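Local coordinates for protein response regulator aspartate phosphatase H (Bacillus subtilis, PDB 3Q15) that dephosphorylates the sporulation response regulator Spo0F and also acts on the competence regulator ComA, so helping to separate competence from sporulation in time, at residues Val14-Trp19 and Gln49-Tyr54; Tyr55-Phe60 and Lys93-Leu98; Leu99-Leu104 and Asp137-Glu142. All blocks are in the same frame, centred on the assembly; numbering follows the deposited sequence.

Contact 1. Residues Val14-Trp19 and Gln49-Tyr54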
loop_
_atom_site.group_PDB
_atom_site.type_symbol
_atom_site.label_atom_id
_atom_site.label_comp_id
_atom_site.label_asym_id
_atom_site.label_seq_id
_atom_site.Cartn_x
_atom_site.Cartn_y
_atom_site.Cartn_z
ATOM N N VAL A 14 11.990 -10.689 -16.826
ATOM C CA VAL A 14 10.943 -11.689 -16.998
ATOM C C VAL A 14 11.334 -12.772 -18.004
ATOM O O VAL A 14 10.868 -13.904 -17.907
ATOM C CB VAL A 14 9.580 -11.069 -17.377
ATOM C CG1 VAL A 14 9.047 -10.221 -16.232
ATOM C CG2 VAL A 14 9.690 -10.255 -18.657
ATOM N N LYS A 15 12.188 -12.429 -18.963
ATOM C CA LYS A 15 12.701 -13.428 -19.895
ATOM C C LYS A 15 13.645 -14.386 -19.167
ATOM O O LYS A 15 13.668 -15.585 -19.452
ATOM C CB LYS A 15 13.409 -12.773 -21.084
ATOM C CG LYS A 15 14.020 -13.773 -22.053
ATOM C CD LYS A 15 14.562 -13.098 -23.303
ATOM C CE LYS A 15 13.443 -12.462 -24.118
ATOM N NZ LYS A 15 13.930 -11.919 -25.417
ATOM N N ILE A 16 14.413 -13.847 -18.223
ATOM C CA ILE A 16 15.257 -14.663 -17.352
ATOM C C ILE A 16 14.396 -15.598 -16.496
ATOM O O ILE A 16 14.751 -16.755 -16.270
ATOM C CB ILE A 16 16.152 -13.789 -16.443
ATOM C CG1 ILE A 16 17.171 -13.018 -17.284
ATOM C CG2 ILE A 16 16.867 -14.646 -15.407
ATOM C CD1 ILE A 16 18.135 -12.179 -16.474
ATOM N N ASN A 17 13.260 -15.086 -16.030
ATOM C CA ASN A 17 12.283 -15.896 -15.314
ATOM C C ASN A 17 11.831 -17.073 -16.167
ATOM O O ASN A 17 11.635 -18.178 -15.665
ATOM C CB ASN A 17 11.059 -15.056 -14.940
ATOM C CG ASN A 17 11.353 -14.038 -13.858
ATOM O OD1 ASN A 17 12.495 -13.891 -13.413
ATOM N ND2 ASN A 17 10.322 -13.320 -13.431
ATOM N N GLU A 18 11.643 -16.817 -17.459
ATOM C CA GLU A 18 11.216 -17.854 -18.382
ATOM C C GLU A 18 12.360 -18.831 -18.593
ATOM O O GLU A 18 12.156 -20.042 -18.656
ATOM C CB GLU A 18 10.788 -17.246 -19.720
ATOM C CG GLU A 18 10.335 -18.274 -20.736
ATOM C CD GLU A 18 9.147 -19.082 -20.255
ATOM O OE1 GLU A 18 9.002 -20.242 -20.694
ATOM O OE2 GLU A 18 8.357 -18.555 -19.442
ATOM N N TRP A 19 13.567 -18.283 -18.707
ATOM C CA TRP A 19 14.784 -19.079 -18.797
ATOM C C TRP A 19 14.855 -20.043 -17.607
ATOM O O TRP A 19 15.108 -21.238 -17.774
ATOM C CB TRP A 19 15.996 -18.143 -18.836
ATOM C CG TRP A 19 17.332 -18.819 -18.845
ATOM C CD1 TRP A 19 17.588 -20.141 -19.068
ATOM C CD2 TRP A 19 18.600 -18.200 -18.606
ATOM N NE1 TRP A 19 18.939 -20.382 -18.987
ATOM C CE2 TRP A 19 19.584 -19.202 -18.702
ATOM C CE3 TRP A 19 19.003 -16.888 -18.322
ATOM C CZ2 TRP A 19 20.939 -18.942 -18.524
ATOM C CZ3 TRP A 19 20.345 -16.629 -18.145
ATOM C CH2 TRP A 19 21.300 -17.652 -18.248
ATOM N N GLN A 49 22.617 -2.976 -12.614
ATOM C CA GLN A 49 23.553 -3.968 -12.103
ATOM C C GLN A 49 22.857 -5.100 -11.342
ATOM O O GLN A 49 23.413 -6.187 -11.200
ATOM C CB GLN A 49 24.633 -3.308 -11.236
ATOM C CG GLN A 49 24.108 -2.544 -10.037
ATOM C CD GLN A 49 25.215 -1.864 -9.245
ATOM O OE1 GLN A 49 24.955 -0.967 -8.445
ATOM N NE2 GLN A 49 26.455 -2.291 -9.465
ATOM N N ASP A 50 21.643 -4.843 -10.860
ATOM C CA ASP A 50 20.881 -5.866 -10.151
ATOM C C ASP A 50 20.428 -6.949 -11.121
ATOM O O ASP A 50 20.408 -8.133 -10.782
ATOM C CB ASP A 50 19.659 -5.262 -9.457
ATOM C CG ASP A 50 20.030 -4.264 -8.383
ATOM O OD1 ASP A 50 21.077 -4.447 -7.726
ATOM O OD2 ASP A 50 19.265 -3.294 -8.196
ATOM N N LEU A 51 20.055 -6.530 -12.327
ATOM C CA LEU A 51 19.649 -7.456 -13.373
ATOM C C LEU A 51 20.828 -8.340 -13.758
ATOM O O LEU A 51 20.684 -9.555 -13.896
ATOM C CB LEU A 51 19.127 -6.689 -14.592
ATOM C CG LEU A 51 18.486 -7.489 -15.735
ATOM C CD1 LEU A 51 19.534 -8.247 -16.540
ATOM C CD2 LEU A 51 17.417 -8.435 -15.201
ATOM N N LEU A 52 21.996 -7.722 -13.919
ATOM C CA LEU A 52 23.207 -8.446 -14.301
ATOM C C LEU A 52 23.600 -9.501 -13.269
ATOM O O LEU A 52 24.124 -10.555 -13.622
ATOM C CB LEU A 52 24.372 -7.479 -14.517
ATOM C CG LEU A 52 24.182 -6.387 -15.569
ATOM C CD1 LEU A 52 25.449 -5.558 -15.698
ATOM C CD2 LEU A 52 23.796 -6.991 -16.908
ATOM N N ILE A 53 23.361 -9.206 -11.995
ATOM C CA ILE A 53 23.608 -10.170 -10.932
ATOM C C ILE A 53 22.662 -11.350 -11.079
ATOM O O ILE A 53 23.075 -12.502 -10.990
ATOM C CB ILE A 53 23.409 -9.544 -9.540
ATOM C CG1 ILE A 53 24.459 -8.461 -9.286
ATOM C CG2 ILE A 53 23.481 -10.617 -8.463
ATOM C CD1 ILE A 53 24.370 -7.858 -7.909
ATOM N N TYR A 54 21.387 -11.051 -11.311
ATOM C CA TYR A 54 20.376 -12.083 -11.522
ATOM C C TYR A 54 20.757 -12.944 -12.725
ATOM O O TYR A 54 20.601 -14.166 -12.706
ATOM C CB TYR A 54 19.006 -11.432 -11.730
ATOM C CG TYR A 54 17.853 -12.399 -11.892
ATOM C CD1 TYR A 54 17.887 -13.668 -11.327
ATOM C CD2 TYR A 54 16.724 -12.039 -12.622
ATOM C CE1 TYR A 54 16.827 -14.547 -11.480
ATOM C CE2 TYR A 54 15.666 -12.909 -12.779
ATOM C CZ TYR A 54 15.722 -14.161 -12.208
ATOM O OH TYR A 54 14.662 -15.030 -12.370
#

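Contact 2. Residues Tyr55-Phe60 and Lys93-Leu98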
loop_
_atom_site.group_PDB
_atom_site.type_symbol
_atom_site.label_atom_id
_atom_site.label_comp_id
_atom_site.label_asym_id
_atom_site.label_seq_id
_atom_site.Cartn_x
_atom_site.Cartn_y
_atom_site.Cartn_z
ATOM N N TYR A 55 21.273 -12.297 -13.765
ATOM C CA TYR A 55 21.741 -13.000 -14.955
ATOM C C TYR A 55 22.896 -13.955 -14.645
ATOM O O TYR A 55 22.892 -15.105 -15.086
ATOM C CB TYR A 55 22.159 -12.004 -16.040
ATOM C CG TYR A 55 23.054 -12.607 -17.101
ATOM C CD1 TYR A 55 22.523 -13.332 -18.158
ATOM C CD2 TYR A 55 24.433 -12.453 -17.040
ATOM C CE1 TYR A 55 23.342 -13.888 -19.127
ATOM C CE2 TYR A 55 25.259 -13.005 -18.003
ATOM C CZ TYR A 55 24.707 -13.721 -19.044
ATOM O OH TYR A 55 25.528 -14.270 -20.001
ATOM N N SER A 56 23.884 -13.468 -13.898
ATOM C CA SER A 56 25.062 -14.266 -13.560
ATOM C C SER A 56 24.720 -15.448 -12.659
ATOM O O SER A 56 25.261 -16.541 -12.826
ATOM C CB SER A 56 26.144 -13.400 -12.908
ATOM O OG SER A 56 26.689 -12.489 -13.845
ATOM N N LEU A 57 23.828 -15.229 -11.702
ATOM C CA LEU A 57 23.352 -16.318 -10.865
ATOM C C LEU A 57 22.616 -17.358 -11.714
ATOM O O LEU A 57 22.785 -18.565 -11.522
ATOM C CB LEU A 57 22.441 -15.788 -9.757
ATOM C CG LEU A 57 23.073 -14.840 -8.733
ATOM C CD1 LEU A 57 22.013 -14.304 -7.777
ATOM C CD2 LEU A 57 24.203 -15.527 -7.967
ATOM N N MET A 58 21.804 -16.891 -12.658
ATOM C CA MET A 58 21.084 -17.809 -13.532
ATOM C C MET A 58 22.056 -18.602 -14.404
ATOM O O MET A 58 21.848 -19.789 -14.648
ATOM C CB MET A 58 20.053 -17.080 -14.396
ATOM C CG MET A 58 19.082 -18.020 -15.091
ATOM S SD MET A 58 18.128 -19.015 -13.926
ATOM C CE MET A 58 17.303 -17.732 -12.985
ATOM N N CYS A 59 23.119 -17.949 -14.865
ATOM C CA CYS A 59 24.163 -18.633 -15.623
ATOM C C CYS A 59 24.739 -19.795 -14.816
ATOM O O CYS A 59 25.049 -20.853 -15.365
ATOM C CB CYS A 59 25.285 -17.665 -16.012
ATOM S SG CYS A 59 24.890 -16.552 -17.383
ATOM N N PHE A 60 24.876 -19.585 -13.511
ATOM C CA PHE A 60 25.431 -20.597 -12.621
ATOM C C PHE A 60 24.421 -21.722 -12.425
ATOM O O PHE A 60 24.767 -22.904 -12.474
ATOM C CB PHE A 60 25.809 -19.967 -11.276
ATOM C CG PHE A 60 26.477 -20.917 -10.317
ATOM C CD1 PHE A 60 27.804 -21.276 -10.486
ATOM C CD2 PHE A 60 25.782 -21.433 -9.234
ATOM C CE1 PHE A 60 28.422 -22.146 -9.602
ATOM C CE2 PHE A 60 26.394 -22.303 -8.346
ATOM C CZ PHE A 60 27.716 -22.659 -8.530
ATOM N N LYS A 93 20.723 -23.843 -1.177
ATOM C CA LYS A 93 19.683 -23.069 -0.502
ATOM C C LYS A 93 19.755 -21.570 -0.787
ATOM O O LYS A 93 18.761 -20.965 -1.190
ATOM C CB LYS A 93 19.721 -23.307 1.008
ATOM C CG LYS A 93 19.207 -24.669 1.434
ATOM C CD LYS A 93 19.211 -24.808 2.949
ATOM C CE LYS A 93 18.627 -26.145 3.382
ATOM N NZ LYS A 93 19.381 -27.291 2.800
ATOM N N LYS A 94 20.922 -20.973 -0.563
ATOM C CA LYS A 94 21.076 -19.527 -0.712
ATOM C C LYS A 94 20.880 -19.081 -2.153
ATOM O O LYS A 94 20.298 -18.031 -2.406
ATOM C CB LYS A 94 22.435 -19.057 -0.187
ATOM C CG LYS A 94 22.613 -19.256 1.310
ATOM C CD LYS A 94 23.916 -18.651 1.806
ATOM C CE LYS A 94 24.054 -18.811 3.314
ATOM N NZ LYS A 94 25.322 -18.224 3.833
ATOM N N LEU A 95 21.367 -19.885 -3.092
ATOM C CA LEU A 95 21.221 -19.589 -4.512
ATOM C C LEU A 95 19.757 -19.665 -4.922
ATOM O O LEU A 95 19.228 -18.762 -5.573
ATOM C CB LEU A 95 22.031 -20.580 -5.348
ATOM C CG LEU A 95 21.755 -20.522 -6.851
ATOM C CD1 LEU A 95 22.172 -19.171 -7.421
ATOM C CD2 LEU A 95 22.454 -21.660 -7.580
ATOM N N THR A 96 19.106 -20.753 -4.533
ATOM C CA THR A 96 17.713 -20.969 -4.890
ATOM C C THR A 96 16.830 -19.873 -4.295
ATOM O O THR A 96 15.919 -19.375 -4.952
ATOM C CB THR A 96 17.235 -22.362 -4.433
ATOM O OG1 THR A 96 18.079 -23.363 -5.013
ATOM C CG2 THR A 96 15.800 -22.612 -4.862
ATOM N N GLY A 97 17.115 -19.495 -3.053
ATOM C CA GLY A 97 16.372 -18.442 -2.387
ATOM C C GLY A 97 16.543 -17.085 -3.049
ATOM O O GLY A 97 15.580 -16.336 -3.198
ATOM N N LEU A 98 17.770 -16.766 -3.447
ATOM C CA LEU A 98 18.043 -15.487 -4.093
ATOM C C LEU A 98 17.394 -15.415 -5.471
ATOM O O LEU A 98 16.800 -14.396 -5.833
ATOM C CB LEU A 98 19.549 -15.246 -4.196
ATOM C CG LEU A 98 19.978 -13.835 -4.603
ATOM C CD1 LEU A 98 19.149 -12.781 -3.878
ATOM C CD2 LEU A 98 21.463 -13.638 -4.335
#

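Contact 3. Residues Leu99-Leu104 and Asp137-Glu142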
loop_
_atom_site.group_PDB
_atom_site.type_symbol
_atom_site.label_atom_id
_atom_site.label_comp_id
_atom_site.label_asym_id
_atom_site.label_seq_id
_atom_site.Cartn_x
_atom_site.Cartn_y
_atom_site.Cartn_z
ATOM N N LEU A 99 17.504 -16.500 -6.236
ATOM C CA LEU A 99 16.870 -16.569 -7.550
ATOM C C LEU A 99 15.372 -16.333 -7.436
ATOM O O LEU A 99 14.792 -15.571 -8.208
ATOM C CB LEU A 99 17.124 -17.926 -8.215
ATOM C CG LEU A 99 18.556 -18.233 -8.646
ATOM C CD1 LEU A 99 18.610 -19.608 -9.291
ATOM C CD2 LEU A 99 19.069 -17.166 -9.598
ATOM N N LYS A 100 14.749 -16.999 -6.470
ATOM C CA LYS A 100 13.325 -16.845 -6.241
ATOM C C LYS A 100 12.994 -15.382 -5.970
ATOM O O LYS A 100 12.003 -14.858 -6.474
ATOM C CB LYS A 100 12.871 -17.718 -5.071
ATOM C CG LYS A 100 11.374 -17.692 -4.826
ATOM C CD LYS A 100 10.974 -18.710 -3.771
ATOM C CE LYS A 100 9.462 -18.855 -3.687
ATOM N NZ LYS A 100 9.056 -19.854 -2.658
ATOM N N TYR A 101 13.836 -14.727 -5.176
ATOM C CA TYR A 101 13.621 -13.330 -4.815
ATOM C C TYR A 101 13.666 -12.432 -6.043
ATOM O O TYR A 101 12.811 -11.563 -6.225
ATOM C CB TYR A 101 14.668 -12.865 -3.799
ATOM C CG TYR A 101 14.743 -11.358 -3.666
ATOM C CD1 TYR A 101 15.759 -10.636 -4.279
ATOM C CD2 TYR A 101 13.788 -10.658 -2.943
ATOM C CE1 TYR A 101 15.828 -9.261 -4.163
ATOM C CE2 TYR A 101 13.847 -9.285 -2.825
ATOM C CZ TYR A 101 14.868 -8.589 -3.434
ATOM O OH TYR A 101 14.925 -7.217 -3.310
ATOM N N TYR A 102 14.665 -12.650 -6.886
ATOM C CA TYR A 102 14.818 -11.865 -8.103
ATOM C C TYR A 102 13.671 -12.086 -9.088
ATOM O O TYR A 102 13.154 -11.130 -9.665
ATOM C CB TYR A 102 16.158 -12.179 -8.768
ATOM C CG TYR A 102 17.322 -11.411 -8.180
ATOM C CD1 TYR A 102 18.555 -12.022 -7.987
ATOM C CD2 TYR A 102 17.192 -10.072 -7.829
ATOM C CE1 TYR A 102 19.622 -11.328 -7.455
ATOM C CE2 TYR A 102 18.257 -9.365 -7.295
ATOM C CZ TYR A 102 19.472 -10.003 -7.112
ATOM O OH TYR A 102 20.541 -9.323 -6.584
ATOM N N SER A 103 13.278 -13.342 -9.283
ATOM C CA SER A 103 12.228 -13.652 -10.246
ATOM C C SER A 103 10.945 -12.907 -9.892
ATOM O O SER A 103 10.265 -12.384 -10.769
ATOM C CB SER A 103 11.968 -15.162 -10.324
ATOM O OG SER A 103 11.437 -15.657 -9.102
ATOM N N LEU A 104 10.635 -12.862 -8.600
ATOM C CA LEU A 104 9.451 -12.174 -8.100
ATOM C C LEU A 104 9.621 -10.658 -8.162
ATOM O O LEU A 104 8.684 -9.927 -8.489
ATOM C CB LEU A 104 9.166 -12.599 -6.658
ATOM C CG LEU A 104 8.749 -14.053 -6.430
ATOM C CD1 LEU A 104 8.853 -14.421 -4.957
ATOM C CD2 LEU A 104 7.336 -14.293 -6.957
ATOM N N ASP A 137 21.548 -6.706 5.273
ATOM C CA ASP A 137 20.666 -5.581 5.576
ATOM C C ASP A 137 20.539 -4.570 4.435
ATOM O O ASP A 137 19.492 -3.945 4.272
ATOM C CB ASP A 137 21.113 -4.878 6.861
ATOM C CG ASP A 137 20.913 -5.737 8.093
ATOM O OD1 ASP A 137 19.959 -6.545 8.105
ATOM O OD2 ASP A 137 21.708 -5.608 9.048
ATOM N N ILE A 138 21.604 -4.406 3.656
ATOM C CA ILE A 138 21.578 -3.486 2.522
ATOM C C ILE A 138 20.656 -4.002 1.421
ATOM O O ILE A 138 19.932 -3.229 0.792
ATOM C CB ILE A 138 22.986 -3.248 1.947
ATOM C CG1 ILE A 138 23.810 -2.390 2.907
ATOM C CG2 ILE A 138 22.898 -2.577 0.585
ATOM C CD1 ILE A 138 23.229 -1.011 3.126
ATOM N N GLU A 139 20.681 -5.311 1.198
ATOM C CA GLU A 139 19.788 -5.929 0.228
ATOM C C GLU A 139 18.345 -5.608 0.604
ATOM O O GLU A 139 17.535 -5.248 -0.252
ATOM C CB GLU A 139 20.007 -7.444 0.171
ATOM C CG GLU A 139 19.423 -8.113 -1.066
ATOM C CD GLU A 139 20.037 -7.589 -2.353
ATOM O OE1 GLU A 139 21.262 -7.348 -2.376
ATOM O OE2 GLU A 139 19.293 -7.408 -3.341
ATOM N N LYS A 140 18.034 -5.725 1.893
ATOM C CA LYS A 140 16.703 -5.389 2.392
ATOM C C LYS A 140 16.376 -3.911 2.179
ATOM O O LYS A 140 15.284 -3.571 1.724
ATOM C CB LYS A 140 16.560 -5.757 3.872
ATOM C CG LYS A 140 16.691 -7.251 4.166
ATOM C CD LYS A 140 16.215 -7.578 5.580
ATOM C CE LYS A 140 16.466 -9.038 5.945
ATOM N NZ LYS A 140 17.917 -9.331 6.097
ATOM N N ALA A 141 17.319 -3.035 2.513
ATOM C CA ALA A 141 17.131 -1.603 2.300
ATOM C C ALA A 141 16.843 -1.311 0.833
ATOM O O ALA A 141 15.946 -0.531 0.499
ATOM C CB ALA A 141 18.361 -0.832 2.755
ATOM N N GLU A 142 17.617 -1.949 -0.035
ATOM C CA GLU A 142 17.546 -1.715 -1.466
ATOM C C GLU A 142 16.154 -2.049 -1.997
ATOM O O GLU A 142 15.597 -1.319 -2.816
ATOM C CB GLU A 142 18.607 -2.551 -2.181
ATOM C CG GLU A 142 19.041 -1.994 -3.521
ATOM C CD GLU A 142 19.970 -0.796 -3.397
ATOM O OE1 GLU A 142 20.256 -0.363 -2.258
ATOM O OE2 GLU A 142 20.420 -0.292 -4.448
HETATM O O HOH W 1 17.176 -6.108 -3.038
HETATM O O HOH W 2 20.214 -6.804 -5.988
HETATM O O HOH W 3 22.501 -9.044 -4.552
#

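Contact 1. Residues Val14-Trp19 and Gln49-Tyr54
Ile16 lays a methyl over the ring of Tyr54 and Asn17 OD1 accepts a hydrogen bond from the Tyr54 hydroxyl, joining helix 9-24 to helix 49-67 in the N-terminal three-helix bundle of this Rap phosphatase. The two segments run nearly parallel, 8° apart, as first and third helices linked through helix 28-41 can do, and their axes stay 11.2 Å apart, a gap bridged by long side chains. The tight part lies at Tyr54. Ile16 CG2 sits 3.6 Å from the ring centroid in a CH-pi contact, and it is 3.4 Å from Tyr54 CE2. A beta-branched residue suits the place: CG1 lies beside the backbone N (chi1 -66°), which leaves CG2 anti to that N and over the ring, while CG1 carries CD1 on toward Leu51. That second meeting is looser, Ile16 CD1 to Leu51 CD2 being 4.0 Å. Away from the interface the partly exposed Lys15 pairs with Glu37 and Asp41 of helix 28-41. Asp50, by contrast, faces a partner protein, hydrogen-bonding through OD1 to a polar side chain of that other chain. Tyrosine combines an apolar face with a polar tip, which lets it serve both neighbours; a phenylalanine here would probably leave the buried side-chain OD1 of Asn17 without this donor. The Asn17 amide is itself gripped at its nitrogen by Ser103 O. Tyr54 OH meets Asn17 OD1 at 2.7 Å, at the ring's edge, with a C=O...O angle of 148°.

Contact 2. Residues Tyr55-Phe60 and Lys93-Leu98
Where Leu57 and Leu95 face each other, segments 55-60 and 93-98, on helices 49-67 and 93-113, cross at -130°, with axes 10.8 Å apart and Leu57 CA 7.5 Å from Leu95 CA. The join is wholly apolar. Leu98 approaches Leu57 at about a right angle, so methyl meets methyl: Leu57 CD1 lies 3.5 Å from Leu98 CD2. Leu95 divides its two branches between neighbours one helical turn apart. Its CD1 rests against the root of Leu57, 4.1 Å from Leu57 CB, while its CD2 touches the rim of the Phe60 ring, 3.7 Å from Phe60 CD2 and in the plane of the ring. Swinging CG of Leu95 opposite the backbone N (chi1 170°) helps send the fork across to the other helix. A forked leucine suits position 95 because its two methyls can meet two different neighbours, and the broad Phe60, itself partly exposed, extends the apolar surface. Further round, Met58 of the same turn packs on Ile16, Trp19, Tyr20 and Ile23 of helix 9-24, and Leu57 also touches Leu99 and Tyr102 farther along helix 93-113, so that helix 49-67 packs on both helices.

Contact 3. Residues Leu99-Leu104 and Asp137-Glu142
Tyr101 and Tyr102 both aim at the carboxylate of Glu139, where helix 93-113 faces helix 137-153 near the starts of the predicted tetratricopeptide repeats TPR 1 and TPR 2, and the hydrogen bonding between them runs through three waters. Both rings stand almost upright to the carboxylate, with planes 87° and 86° away from it for Tyr101 and Tyr102. Tyr101 crosses Glu139 obliquely; Tyr102 comes in at about a right angle. Direct approach is slack, Glu139 OE2 lying 4.0 Å from both Tyr101 CE1 and Tyr102 OH. A bend at chi2 (61°) folds the glutamate's carboxylate back, so that one water can reach both OE2 and the residue's own backbone O. This water accepts a hydrogen bond from Tyr101 OH at 2.5 Å and donates to both those oxygens. Two others connect Tyr102 OH with OE2 and OE1 of Glu139. Tyrosine suits this place because a long ring carries a polar tip across the 10.9 Å between Tyr101 CA and Glu139 CA, and the buried carboxylate is met by waters that the tyrosine hydroxyls help hold. Beyond the pair, an aromatic side chain of the chain of another protein packs on Glu139. The third water lies 3.0 Å from Glu139 OE1, to which it donates.

Starting from the N terminus, helix 9-24 leads into helix 28-41, and contact 1 closes this first loop by bringing helix 49-67 back beside the opening helix. Further along the same helix, contact 2 begins, closing a second loop that passes helix 81-89 and returns in helix 93-113. That helix then opens contact 3, whose loop runs through helix 117-128 to helix 137-153. The three loops follow one another in series, neither nested nor crossed. Shared helices and direct touches, such as Asn17 with Ser103 and Leu57 with Leu99, tie the N-terminal bundle to the start of the TPR region.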